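Local coordinates for protein D-galactonate dehydratase family member RspA (Pantoea ananatis, PDB 3T6C) that dehydrates D-gluconate to 2-dehydro-3-deoxy-D-gluconate with low activity, using one magnesium ion per subunit, and probably has no significant role in D-gluconate breakdown in the cell, at residues D155-E158 with V159-S162; A256-M259 with A260-E264; V301-N304 with E305-L309; I356-C359 with A360-L364; A430-P433 with D434-W438. All coordinates share one frame; numbering follows the deposited sequence. Where two conformers were deposited one is given.

From the N terminus, the five contacts follow one another in series: none nests in or crosses another, and each lies in one continuous stretch, so it closes a helical turn or a tight turn and no long loop. Contact 1 opens the helix after strand 145-151, contact 2 runs to the end region of helix 253-262, contact 3 caps helix 303-311, and contact 4 sits within helix 355-367; these helices belong to the barrel domain. Contact 5 is a hairpin near the C terminus. No two touch; contacts 2 and 5 come closest, about 9 Å between nearest atoms. Contacts 2 and 5 both meet the second subunit, and contacts 3 and 5 the fourth.

Contact 1 (D155-E158 with V159-S162); sequences DEVE and VEDS
The carboxylate of D161 has V157 O over one face, 3.4 Å from CG, a mere proximity of acceptors, as D161 N uses V157 O; V157 CG1 approaches its OD2 at 3.9 Å, and the two side chains run side by side, pointing the same way. This is the N-terminal turn of helix 156-168, the helix of a beta-alpha-beta unit between strands 145-151 and 173-176 of the barrel. D155 is its N-cap. Its own flat carboxylate turns back over the helix start (chi1 64°), and E158 N meets OD1 almost head-on at 2.9 Å, which ties down an amide of the first turn. The other carboxylate oxygen of D155 forms a salt bridge with K200. V159 N, E160 N, D161 N and S162 N then bond to the carbonyls of D155, E156, V157 and E158 in regular alpha-helical order. E160 extends away from the backbone, its CG anti to the amide nitrogen; H232 and R164 take its two carboxylate oxygens, and these partners would be expected to favour its ionised form. On the buried side, V159 turns one methyl back beneath the start of the helix, CG2 resting 3.3 Å from D155 O.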
loop_
_atom_site.group_PDB
_atom_site.type_symbol
_atom_site.label_atom_id
_atom_site.label_comp_id
_atom_site.label_asym_id
_atom_site.label_seq_id
_atom_site.Cartn_x
_atom_site.Cartn_y
_atom_site.Cartn_z
ATOM N N ASP A 155 -21.400 -30.100 28.112
ATOM C CA ASP A 155 -21.759 -30.573 26.780
ATOM C C ASP A 155 -22.803 -29.627 26.162
ATOM O O ASP A 155 -23.239 -28.665 26.831
ATOM C CB ASP A 155 -22.205 -32.056 26.785
ATOM C CG ASP A 155 -23.453 -32.296 27.565
ATOM O OD1 ASP A 155 -24.253 -31.378 27.745
ATOM O OD2 ASP A 155 -23.673 -33.451 27.998
ATOM N N GLU A 156 -23.209 -29.878 24.915
ATOM C CA GLU A 156 -24.082 -28.932 24.218
ATOM C C GLU A 156 -25.441 -28.809 24.904
ATOM O O GLU A 156 -26.035 -27.729 24.907
ATOM C CB GLU A 156 -24.261 -29.373 22.761
ATOM C CG GLU A 156 -22.913 -29.521 22.128
ATOM C CD GLU A 156 -22.954 -30.147 20.779
ATOM O OE1 GLU A 156 -21.852 -30.229 20.178
ATOM O OE2 GLU A 156 -24.077 -30.540 20.331
ATOM N N VAL A 157 -25.920 -29.886 25.499
ATOM C CA VAL A 157 -27.233 -29.836 26.176
ATOM C C VAL A 157 -27.162 -29.015 27.468
ATOM O O VAL A 157 -28.044 -28.223 27.757
ATOM C CB VAL A 157 -27.775 -31.256 26.434
ATOM C CG1 VAL A 157 -29.035 -31.180 27.316
ATOM C CG2 VAL A 157 -28.129 -31.905 25.099
ATOM N N GLU A 158 -26.087 -29.157 28.235
ATOM C CA GLU A 158 -25.963 -28.352 29.447
ATOM C C GLU A 158 -25.856 -26.887 29.068
ATOM O O GLU A 158 -26.403 -26.035 29.757
ATOM C CB GLU A 158 -24.729 -28.761 30.257
ATOM C CG GLU A 158 -24.911 -30.135 30.885
ATOM C CD GLU A 158 -23.839 -30.434 31.926
ATOM O OE1 GLU A 158 -22.934 -29.593 32.161
ATOM O OE2 GLU A 158 -23.920 -31.530 32.524
ATOM N N VAL A 159 -25.094 -26.586 28.011
ATOM C CA VAL A 159 -24.966 -25.172 27.591
ATOM C C VAL A 159 -26.345 -24.642 27.161
ATOM O O VAL A 159 -26.775 -23.522 27.540
ATOM C CB VAL A 159 -23.924 -24.998 26.456
ATOM C CG1 VAL A 159 -23.835 -23.512 26.014
ATOM C CG2 VAL A 159 -22.571 -25.436 26.947
ATOM N N GLU A 160 -27.065 -25.470 26.408
ATOM C CA GLU A 160 -28.412 -25.102 25.975
ATOM C C GLU A 160 -29.308 -24.822 27.165
ATOM O O GLU A 160 -30.033 -23.818 27.190
ATOM C CB GLU A 160 -29.012 -26.227 25.120
ATOM C CG GLU A 160 -30.497 -26.024 24.754
ATOM C CD GLU A 160 -31.190 -27.315 24.346
ATOM O OE1 GLU A 160 -30.515 -28.331 24.047
ATOM O OE2 GLU A 160 -32.457 -27.308 24.257
ATOM N N ASP A 161 -29.283 -25.692 28.174
ATOM C CA ASP A 161 -30.175 -25.494 29.316
ATOM C C ASP A 161 -29.821 -24.211 30.057
ATOM O O ASP A 161 -30.681 -23.486 30.539
ATOM C CB ASP A 161 -30.061 -26.654 30.316
ATOM C CG ASP A 161 -30.713 -27.948 29.823
ATOM O OD1 ASP A 161 -31.655 -27.901 29.016
ATOM O OD2 ASP A 161 -30.248 -29.010 30.274
ATOM N N SER A 162 -28.538 -23.950 30.203
ATOM C CA SER A 162 -28.098 -22.738 30.881
ATOM C C SER A 162 -28.532 -21.473 30.113
ATOM O O SER A 162 -29.015 -20.484 30.690
ATOM C CB SER A 162 -26.575 -22.756 31.002
ATOM O OG SER A 162 -26.155 -21.523 31.628
#

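Contact 2 (A256-M259 with A260-E264); sequences AIHM and AKALE
M259, A260 and H258 carry most of this contact, which spans the last turns of helix 253-262 in the beta-alpha-beta unit between strands 242-246 and 270-272. M259 CG stands anti to the amide nitrogen (chi1 172°) and packs against L263 CD1 at 3.6 Å; the chain bends only farther out. The two side chains lie alongside each other and point the same way, into a layer formed with I226 of helix 219-237 and L271 of strand 270-272. L263 CG also comes to 3.2 Å from M259 O. A260 places its CB 3.6 Å from both A256 O and I257 O, close against the preceding turn, while L271 covers the methyl from the barrel. The imidazole of H258 meets A262 CB obliquely, 4.2 Å from NE2, and E264 of the second subunit packs on this histidine. Alongside, the aliphatic part of K261 follows I257, with CD 4.0 Å from I257 CG2, before NZ bonds to Q289 of its own chain and to S291 of the second subunit. Along the backbone, A260 N, K261 N and A262 N make straight bonds four residues back, whereas L263 N reaches M259 O at 2.9 Å with a bent N-H...O angle of 135°. The chemistry thus divides the helix: the flank of M259 and L263 is hydrocarbon packed onto the barrel, while K261 and H258 present polar ends to a neighbouring subunit.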
loop_
_atom_site.group_PDB
_atom_site.type_symbol
_atom_site.label_atom_id
_atom_site.label_comp_id
_atom_site.label_asym_id
_atom_site.label_seq_id
_atom_site.Cartn_x
_atom_site.Cartn_y
_atom_site.Cartn_z
ATOM N N ALA A 256 -8.005 -19.643 14.095
ATOM C CA ALA A 256 -9.033 -18.675 14.479
ATOM C C ALA A 256 -9.745 -18.079 13.269
ATOM O O ALA A 256 -10.911 -17.795 13.362
ATOM C CB ALA A 256 -8.410 -17.535 15.270
ATOM N N ILE A 257 -9.027 -17.883 12.166
ATOM C CA ILE A 257 -9.643 -17.399 10.928
ATOM C C ILE A 257 -10.646 -18.447 10.460
ATOM O O ILE A 257 -11.809 -18.104 10.161
ATOM C CB ILE A 257 -8.593 -17.109 9.853
ATOM C CG1 ILE A 257 -7.724 -15.957 10.331
ATOM C CG2 ILE A 257 -9.267 -16.801 8.497
ATOM C CD1 ILE A 257 -6.525 -15.559 9.403
ATOM N N HIS A 258 -10.244 -19.737 10.427
ATOM C CA HIS A 258 -11.193 -20.756 10.024
ATOM C C HIS A 258 -12.434 -20.776 10.966
ATOM O O HIS A 258 -13.584 -20.833 10.500
ATOM C CB HIS A 258 -10.512 -22.129 10.040
ATOM C CG HIS A 258 -11.461 -23.253 9.771
ATOM N ND1 HIS A 258 -11.671 -23.765 8.512
ATOM C CD2 HIS A 258 -12.313 -23.911 10.596
ATOM C CE1 HIS A 258 -12.575 -24.725 8.580
ATOM N NE2 HIS A 258 -13.000 -24.818 9.825
ATOM N N MET A 259 -12.214 -20.651 12.284
ATOM C CA MET A 259 -13.318 -20.655 13.228
ATOM C C MET A 259 -14.234 -19.456 12.946
ATOM O O MET A 259 -15.476 -19.622 12.935
ATOM C CB MET A 259 -12.796 -20.586 14.689
ATOM C CG MET A 259 -13.981 -20.372 15.720
ATOM S SD MET A 259 -13.393 -20.177 17.444
ATOM C CE MET A 259 -13.100 -21.887 17.563
ATOM N N ALA A 260 -13.678 -18.242 12.772
ATOM C CA ALA A 260 -14.540 -17.081 12.469
ATOM C C ALA A 260 -15.426 -17.379 11.217
ATOM O O ALA A 260 -16.656 -17.107 11.195
ATOM C CB ALA A 260 -13.661 -15.833 12.238
ATOM N N LYS A 261 -14.829 -17.941 10.180
ATOM C CA LYS A 261 -15.606 -18.250 8.972
ATOM C C LYS A 261 -16.660 -19.316 9.226
ATOM O O LYS A 261 -17.801 -19.240 8.708
ATOM C CB LYS A 261 -14.635 -18.702 7.868
ATOM C CG LYS A 261 -13.730 -17.547 7.433
ATOM C CD LYS A 261 -12.550 -18.014 6.583
ATOM C CE LYS A 261 -12.973 -18.480 5.208
ATOM N NZ LYS A 261 -11.791 -18.977 4.385
ATOM N N ALA A 262 -16.273 -20.363 9.961
ATOM C CA ALA A 262 -17.190 -21.477 10.268
ATOM C C ALA A 262 -18.350 -21.079 11.112
ATOM O O ALA A 262 -19.391 -21.744 11.086
ATOM C CB ALA A 262 -16.417 -22.616 10.952
ATOM N N LEU A 263 -18.190 -19.985 11.844
ATOM C CA LEU A 263 -19.299 -19.490 12.692
ATOM C C LEU A 263 -20.271 -18.563 11.967
ATOM O O LEU A 263 -21.296 -18.213 12.528
ATOM C CB LEU A 263 -18.678 -18.759 13.895
ATOM C CG LEU A 263 -18.046 -19.722 14.916
ATOM C CD1 LEU A 263 -17.269 -18.957 15.976
ATOM C CD2 LEU A 263 -19.133 -20.568 15.616
ATOM N N GLU A 264 -19.929 -18.127 10.773
ATOM C CA GLU A 264 -20.771 -17.167 10.040
ATOM C C GLU A 264 -22.249 -17.603 9.932
ATOM O O GLU A 264 -23.109 -16.775 10.152
ATOM C CB GLU A 264 -20.159 -16.927 8.639
ATOM C CG GLU A 264 -19.001 -15.971 8.734
ATOM C CD GLU A 264 -18.255 -15.749 7.446
ATOM O OE1 GLU A 264 -18.789 -16.065 6.341
ATOM O OE2 GLU A 264 -17.124 -15.222 7.516
#

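Contact 3 (V301-N304 with E305-L309); sequences VNVN and EWKPL
A capping box formed by N302 and E305 starts helix 303-311, which links strands 294-296 and 317-318 in a beta-alpha-beta unit of the barrel. N302 is the N-cap: its OD1 accepts N304 N at 2.9 Å. In return the extended side chain of E305 swings back to the segment before the helix, where OE1 takes V301 N at 2.8 Å, nearly along its C-O axis, and N302 N by a weak bond of 3.1 Å. One firm and one weak amide bond therefore meet there. E305 N bonds to N302 O from well above the carbonyl plane, and K307 N to V303 O. W306 turns its indole back over the first turn because CG stands between the amide nitrogen and the carbonyl carbon (chi1 50°). One ring face then receives V303 CA in a CH-pi contact, 3.7 Å from the centroid of the five-membered ring and offset toward the rim. V303 CG2 adds to this from farther along the ring, 3.7 Å from W306 CZ2, and also touches K307 CB. P308 has no amide hydrogen to give, which breaks the bonding pattern and kinks the helix; its CD lies instead 3.6 Å from V303 O. The other E305 oxygen bonds to N302 ND2 of the fourth subunit, and the reciprocal bond runs from this subunit's N302, while K307 makes a salt bridge to E281 of that same neighbour. One glutamate thus serves both the helix start and the interface, and the amides around OE1 would be expected to stabilise its negative charge.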
loop_
_atom_site.group_PDB
_atom_site.type_symbol
_atom_site.label_atom_id
_atom_site.label_comp_id
_atom_site.label_asym_id
_atom_site.label_seq_id
_atom_site.Cartn_x
_atom_site.Cartn_y
_atom_site.Cartn_z
ATOM N N VAL A 301 -2.808 -3.007 27.055
ATOM C CA VAL A 301 -2.162 -1.992 27.907
ATOM C C VAL A 301 -1.526 -0.824 27.165
ATOM O O VAL A 301 -0.849 0.041 27.816
ATOM C CB VAL A 301 -1.164 -2.687 28.859
ATOM C CG1 VAL A 301 -1.871 -3.608 29.853
ATOM C CG2 VAL A 301 -0.141 -3.515 28.058
ATOM N N ASN A 302 -1.580 -0.807 25.836
ATOM C CA ASN A 302 -0.682 0.072 25.083
ATOM C C ASN A 302 -1.417 0.556 23.819
ATOM O O ASN A 302 -2.068 -0.257 23.125
ATOM C CB ASN A 302 0.552 -0.763 24.690
ATOM C CG ASN A 302 1.720 0.086 24.159
ATOM O OD1 ASN A 302 1.543 0.956 23.272
ATOM N ND2 ASN A 302 2.904 -0.116 24.738
ATOM N N VAL A 303 -1.265 1.837 23.488
ATOM C CA VAL A 303 -1.897 2.402 22.299
ATOM C C VAL A 303 -1.460 1.673 21.003
ATOM O O VAL A 303 -2.243 1.564 20.018
ATOM C CB VAL A 303 -1.597 3.926 22.209
ATOM C CG1 VAL A 303 -0.080 4.189 22.119
ATOM C CG2 VAL A 303 -2.336 4.581 20.991
ATOM N N ASN A 304 -0.213 1.178 20.969
ATOM C CA ASN A 304 0.273 0.456 19.783
ATOM C C ASN A 304 -0.379 -0.931 19.596
ATOM O O ASN A 304 -0.226 -1.557 18.534
ATOM C CB ASN A 304 1.793 0.353 19.835
ATOM C CG ASN A 304 2.442 1.577 19.256
ATOM O OD1 ASN A 304 2.238 1.861 18.086
ATOM N ND2 ASN A 304 3.185 2.317 20.055
ATOM N N GLU A 305 -1.153 -1.382 20.592
ATOM C CA GLU A 305 -2.049 -2.527 20.419
ATOM C C GLU A 305 -3.399 -2.122 19.829
ATOM O O GLU A 305 -3.811 -2.645 18.808
ATOM C CB GLU A 305 -2.298 -3.241 21.758
ATOM C CG GLU A 305 -0.989 -3.834 22.310
ATOM C CD GLU A 305 -1.067 -4.299 23.765
ATOM O OE1 GLU A 305 -1.799 -3.631 24.552
ATOM O OE2 GLU A 305 -0.376 -5.296 24.128
ATOM N N TRP A 306 -4.123 -1.244 20.518
ATOM C CA TRP A 306 -5.509 -0.959 20.129
ATOM C C TRP A 306 -5.689 0.001 18.942
ATOM O O TRP A 306 -6.610 -0.188 18.109
ATOM C CB TRP A 306 -6.357 -0.510 21.314
ATOM C CG TRP A 306 -5.829 0.603 22.194
ATOM C CD1 TRP A 306 -5.164 0.436 23.367
ATOM C CD2 TRP A 306 -5.968 2.018 22.013
ATOM N NE1 TRP A 306 -4.855 1.670 23.946
ATOM C CE2 TRP A 306 -5.320 2.644 23.104
ATOM C CE3 TRP A 306 -6.534 2.809 21.018
ATOM C CZ2 TRP A 306 -5.255 4.041 23.243
ATOM C CZ3 TRP A 306 -6.488 4.233 21.179
ATOM C CH2 TRP A 306 -5.848 4.800 22.263
ATOM N N LYS A 307 -4.785 0.975 18.797
ATOM C CA LYS A 307 -5.030 2.013 17.792
ATOM C C LYS A 307 -5.045 1.453 16.358
ATOM O O LYS A 307 -5.978 1.738 15.594
ATOM C CB LYS A 307 -4.026 3.179 17.966
ATOM C CG LYS A 307 -4.409 4.380 17.032
ATOM C CD LYS A 307 -3.355 5.493 17.285
ATOM C CE LYS A 307 -3.524 6.643 16.324
ATOM N NZ LYS A 307 -3.316 6.228 14.910
ATOM N N PRO A 308 -4.041 0.634 15.959
ATOM C CA PRO A 308 -4.049 0.142 14.582
ATOM C C PRO A 308 -5.285 -0.714 14.300
ATOM O O PRO A 308 -5.795 -0.724 13.155
ATOM C CB PRO A 308 -2.752 -0.696 14.487
ATOM C CG PRO A 308 -1.884 -0.141 15.603
ATOM C CD PRO A 308 -2.818 0.234 16.689
ATOM N N LEU A 309 -5.801 -1.403 15.309
ATOM C CA LEU A 309 -6.934 -2.287 15.027
ATOM C C LEU A 309 -8.154 -1.433 14.758
ATOM O O LEU A 309 -8.963 -1.757 13.860
ATOM C CB LEU A 309 -7.257 -3.164 16.225
ATOM C CG LEU A 309 -6.165 -4.174 16.617
ATOM C CD1 LEU A 309 -6.666 -5.165 17.659
ATOM C CD2 LEU A 309 -5.505 -4.871 15.498
HETATM O O HOH W 1 -1.831 -3.717 17.036
#

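Contact 4 (I356-C359 with A360-L364); sequences IGVC and ANMHL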
loop_
_atom_site.group_PDB
_atom_site.type_symbol
_atom_site.label_atom_id
_atom_site.label_comp_id
_atom_site.label_asym_id
_atom_site.label_seq_id
_atom_site.Cartn_x
_atom_site.Cartn_y
_atom_site.Cartn_z
ATOM N N ILE A 356 -16.730 -0.263 41.937
ATOM C CA ILE A 356 -16.320 1.062 41.453
ATOM C C ILE A 356 -16.029 1.028 39.947
ATOM O O ILE A 356 -16.539 1.895 39.200
ATOM C CB ILE A 356 -15.108 1.557 42.228
ATOM C CG1 ILE A 356 -15.423 1.613 43.704
ATOM C CG2 ILE A 356 -14.670 2.960 41.720
ATOM C CD1 ILE A 356 -14.152 1.627 44.584
ATOM N N GLY A 357 -15.267 0.009 39.506
ATOM C CA GLY A 357 -14.945 -0.204 38.091
ATOM C C GLY A 357 -16.197 -0.537 37.280
ATOM O O GLY A 357 -16.361 -0.050 36.159
ATOM N N VAL A 358 -17.096 -1.321 37.875
ATOM C CA VAL A 358 -18.371 -1.621 37.204
ATOM C C VAL A 358 -19.150 -0.345 36.959
ATOM O O VAL A 358 -19.685 -0.125 35.856
ATOM C CB VAL A 358 -19.208 -2.584 38.050
ATOM C CG1 VAL A 358 -20.623 -2.745 37.457
ATOM C CG2 VAL A 358 -18.491 -3.912 38.086
ATOM N N CYS A 359 -19.213 0.532 37.965
ATOM C CA CYS A 359 -19.897 1.828 37.789
ATOM C C CYS A 359 -19.207 2.706 36.753
ATOM O O CYS A 359 -19.873 3.305 35.915
ATOM C CB CYS A 359 -19.998 2.583 39.126
ATOM S SG CYS A 359 -21.173 1.834 40.278
ATOM N N ALA A 360 -17.866 2.751 36.745
ATOM C CA ALA A 360 -17.170 3.521 35.724
ATOM C C ALA A 360 -17.494 3.011 34.321
ATOM O O ALA A 360 -17.816 3.811 33.446
ATOM C CB ALA A 360 -15.684 3.378 35.952
ATOM N N ASN A 361 -17.461 1.678 34.134
ATOM C CA ASN A 361 -17.843 1.115 32.822
ATOM C C ASN A 361 -19.216 1.632 32.427
ATOM O O ASN A 361 -19.452 2.029 31.277
ATOM C CB ASN A 361 -17.960 -0.403 32.838
ATOM C CG ASN A 361 -16.646 -1.109 32.953
ATOM O OD1 ASN A 361 -15.575 -0.568 32.659
ATOM N ND2 ASN A 361 -16.732 -2.413 33.295
ATOM N N MET A 362 -20.151 1.598 33.382
ATOM C CA MET A 362 -21.536 1.893 33.052
ATOM C C MET A 362 -21.774 3.400 32.817
ATOM O O MET A 362 -22.665 3.751 32.040
ATOM C CB MET A 362 -22.472 1.342 34.139
ATOM C CG MET A 362 -22.558 -0.173 33.979
ATOM S SD MET A 362 -23.676 -0.874 35.158
ATOM C CE MET A 362 -23.506 -2.632 34.732
ATOM N N HIS A 363 -21.010 4.268 33.505
ATOM C CA HIS A 363 -21.107 5.702 33.249
ATOM C C HIS A 363 -20.596 6.044 31.851
ATOM O O HIS A 363 -21.207 6.860 31.161
ATOM C CB HIS A 363 -20.387 6.493 34.320
ATOM C CG HIS A 363 -21.173 6.615 35.591
ATOM N ND1 HIS A 363 -21.381 7.826 36.228
ATOM C CD2 HIS A 363 -21.798 5.680 36.346
ATOM C CE1 HIS A 363 -22.092 7.629 37.329
ATOM N NE2 HIS A 363 -22.348 6.333 37.435
ATOM N N LEU A 364 -19.507 5.410 31.436
ATOM C CA LEU A 364 -19.074 5.491 30.026
ATOM C C LEU A 364 -20.151 4.936 29.111
ATOM O O LEU A 364 -20.500 5.576 28.104
ATOM C CB LEU A 364 -17.766 4.728 29.812
ATOM C CG LEU A 364 -16.523 5.460 30.370
ATOM C CD1 LEU A 364 -15.481 4.397 30.765
ATOM C CD2 LEU A 364 -15.975 6.404 29.313
HETATM O O HOH W 2 -19.751 -2.772 34.017
#
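Backbone bonding carries the contact between I356-C359 and A360-L364, both in helix 355-367 of the enolase-family barrel. A360 N, N361 N, M362 N and H363 N each bond four residues back, to the carbonyls of I356, G357, V358 and C359; the last is the shortest, H363 N to C359 O at 2.8 Å. Against this backbone A360 CB lies 3.5 Å from G357 O, and its methyl touches I328 of helix 328-340. Apolar packing is lighter. V358 and M362 stand side by side, pointing the same way, and the fully extended methionine brings its CE to 4.0 Å from V358 CG1. Polar side chains supply the third kind of interaction. The carboxamide of N361 folds back beside the helix, CG anti to its carbonyl carbon (chi1 -71°), so that CG lies 3.4 Å from G357 O. A water bridges the turn: it donates to V358 O at 3.2 Å and accepts from N361 ND2 at 3.1 Å, while the same ND2 makes a weak bond to the carbonyl of H348, a substrate-binding residue. N361 also packs on S349 and I353, which places this helix behind the loop that lines the D-gluconate pocket, with the side chain about 10 Å from the ligand. H363 leaves the helix on another side; its ND1 bonds to the Y134 amide and its ring meets that of Y134. Within the helix the imidazole leans over the preceding turn, and CD2 comes to 3.1 Å from C359 O, obliquely to the ring.

Contact 5 (A430-P433 with D434-W438); sequences ARTP and DGTVW
R431 and G435 are joined across a beta hairpin, strands 430-431 and 437-438, whose tight end is a type I turn from T432 to G435. G435 N closes it on T432 O at 2.8 Å, coming from above the carbonyl plane, and T432 N returns a bond to T436 O. The extended arginine lays its guanidinium against the turn, NH1 meeting G435 O at 2.8 Å with the oxygen in the guanidinium plane. NE bonds to P213 O of the same chain, and NH1 also makes a salt bridge to D93 of the fourth subunit. D434 forms an Asx turn: OD1 receives T436 N from above the carboxylate and T436 OG1 on its syn side, at 2.6 Å, while OD2 makes a salt bridge to R142 of the second subunit. The strand end is looser. W438 N still bonds to A430 O, but beyond it the pairing gives way to a water that accepts from A430 N and lies 2.7 Å from W438 O. The indole NE1 bonds to E249 O; the W438 side chain lies about 8 Å from that of H248, a probable proton donor/acceptor. T432 CG2 meets the indole obliquely, 3.5 Å from W438 CE3.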
loop_
_atom_site.group_PDB
_atom_site.type_symbol
_atom_site.label_atom_id
_atom_site.label_comp_id
_atom_site.label_asym_id
_atom_site.label_seq_id
_atom_site.Cartn_x
_atom_site.Cartn_y
_atom_site.Cartn_z
ATOM N N ALA A 430 -1.256 -22.864 31.203
ATOM C CA ALA A 430 -2.095 -23.619 30.264
ATOM C C ALA A 430 -1.168 -24.292 29.292
ATOM O O ALA A 430 -0.328 -23.626 28.688
ATOM C CB ALA A 430 -3.043 -22.644 29.521
ATOM N N ARG A 431 -1.250 -25.622 29.188
ATOM C CA ARG A 431 -0.329 -26.328 28.307
ATOM C C ARG A 431 -1.098 -27.144 27.284
ATOM O O ARG A 431 -2.163 -27.693 27.587
ATOM C CB ARG A 431 0.613 -27.223 29.137
ATOM C CG ARG A 431 1.585 -26.422 30.007
ATOM C CD ARG A 431 2.517 -27.363 30.737
ATOM N NE ARG A 431 3.428 -26.667 31.635
ATOM C CZ ARG A 431 4.628 -26.180 31.308
ATOM N NH1 ARG A 431 5.083 -26.196 30.047
ATOM N NH2 ARG A 431 5.371 -25.610 32.263
ATOM N N THR A 432 -0.587 -27.170 26.055
ATOM C CA THR A 432 -1.161 -28.041 25.001
ATOM C C THR A 432 -0.733 -29.486 25.279
ATOM O O THR A 432 0.048 -29.760 26.175
ATOM C CB THR A 432 -0.738 -27.569 23.582
ATOM O OG1 THR A 432 0.683 -27.745 23.463
ATOM C CG2 THR A 432 -1.088 -26.085 23.388
ATOM N N PRO A 433 -1.279 -30.450 24.523
ATOM C CA PRO A 433 -1.033 -31.859 24.857
ATOM C C PRO A 433 0.433 -32.236 24.908
ATOM O O PRO A 433 0.785 -33.103 25.684
ATOM C CB PRO A 433 -1.771 -32.592 23.728
ATOM C CG PRO A 433 -3.004 -31.714 23.570
ATOM C CD PRO A 433 -2.379 -30.323 23.544
ATOM N N ASP A 434 1.271 -31.607 24.088
ATOM C CA ASP A 434 2.678 -31.956 24.150
ATOM C C ASP A 434 3.456 -31.291 25.287
ATOM O O ASP A 434 4.651 -31.556 25.447
ATOM C CB ASP A 434 3.388 -31.720 22.804
ATOM C CG ASP A 434 3.716 -30.238 22.544
ATOM O OD1 ASP A 434 3.072 -29.358 23.153
ATOM O OD2 ASP A 434 4.568 -29.987 21.657
ATOM N N GLY A 435 2.787 -30.428 26.060
ATOM C CA GLY A 435 3.431 -29.741 27.169
ATOM C C GLY A 435 3.793 -28.298 26.898
ATOM O O GLY A 435 4.342 -27.624 27.753
ATOM N N THR A 436 3.504 -27.796 25.703
ATOM C CA THR A 436 3.846 -26.399 25.382
ATOM C C THR A 436 3.011 -25.387 26.170
ATOM O O THR A 436 1.765 -25.442 26.159
ATOM C CB THR A 436 3.558 -26.145 23.874
ATOM O OG1 THR A 436 4.301 -27.081 23.034
ATOM C CG2 THR A 436 4.022 -24.725 23.503
ATOM N N VAL A 437 3.703 -24.440 26.800
ATOM C CA VAL A 437 3.051 -23.277 27.403
ATOM C C VAL A 437 2.269 -22.501 26.351
ATOM O O VAL A 437 2.815 -22.193 25.290
ATOM C CB VAL A 437 4.090 -22.349 28.017
ATOM C CG1 VAL A 437 3.451 -21.008 28.490
ATOM C CG2 VAL A 437 4.771 -23.074 29.193
ATOM N N TRP A 438 0.996 -22.191 26.627
ATOM C CA TRP A 438 0.239 -21.362 25.681
ATOM C C TRP A 438 -0.191 -20.083 26.355
ATOM O O TRP A 438 -0.427 -20.078 27.545
ATOM C CB TRP A 438 -1.001 -22.123 25.227
ATOM C CG TRP A 438 -1.560 -21.644 23.898
ATOM C CD1 TRP A 438 -2.620 -20.750 23.692
ATOM C CD2 TRP A 438 -1.131 -22.067 22.613
ATOM N NE1 TRP A 438 -2.819 -20.577 22.335
ATOM C CE2 TRP A 438 -1.941 -21.390 21.650
ATOM C CE3 TRP A 438 -0.132 -22.949 22.169
ATOM C CZ2 TRP A 438 -1.767 -21.569 20.274
ATOM C CZ3 TRP A 438 0.032 -23.128 20.808
ATOM C CH2 TRP A 438 -0.783 -22.443 19.873
HETATM O O HOH W 3 0.236 -20.715 30.129
HETATM O O HOH W 4 0.382 -30.444 21.498
#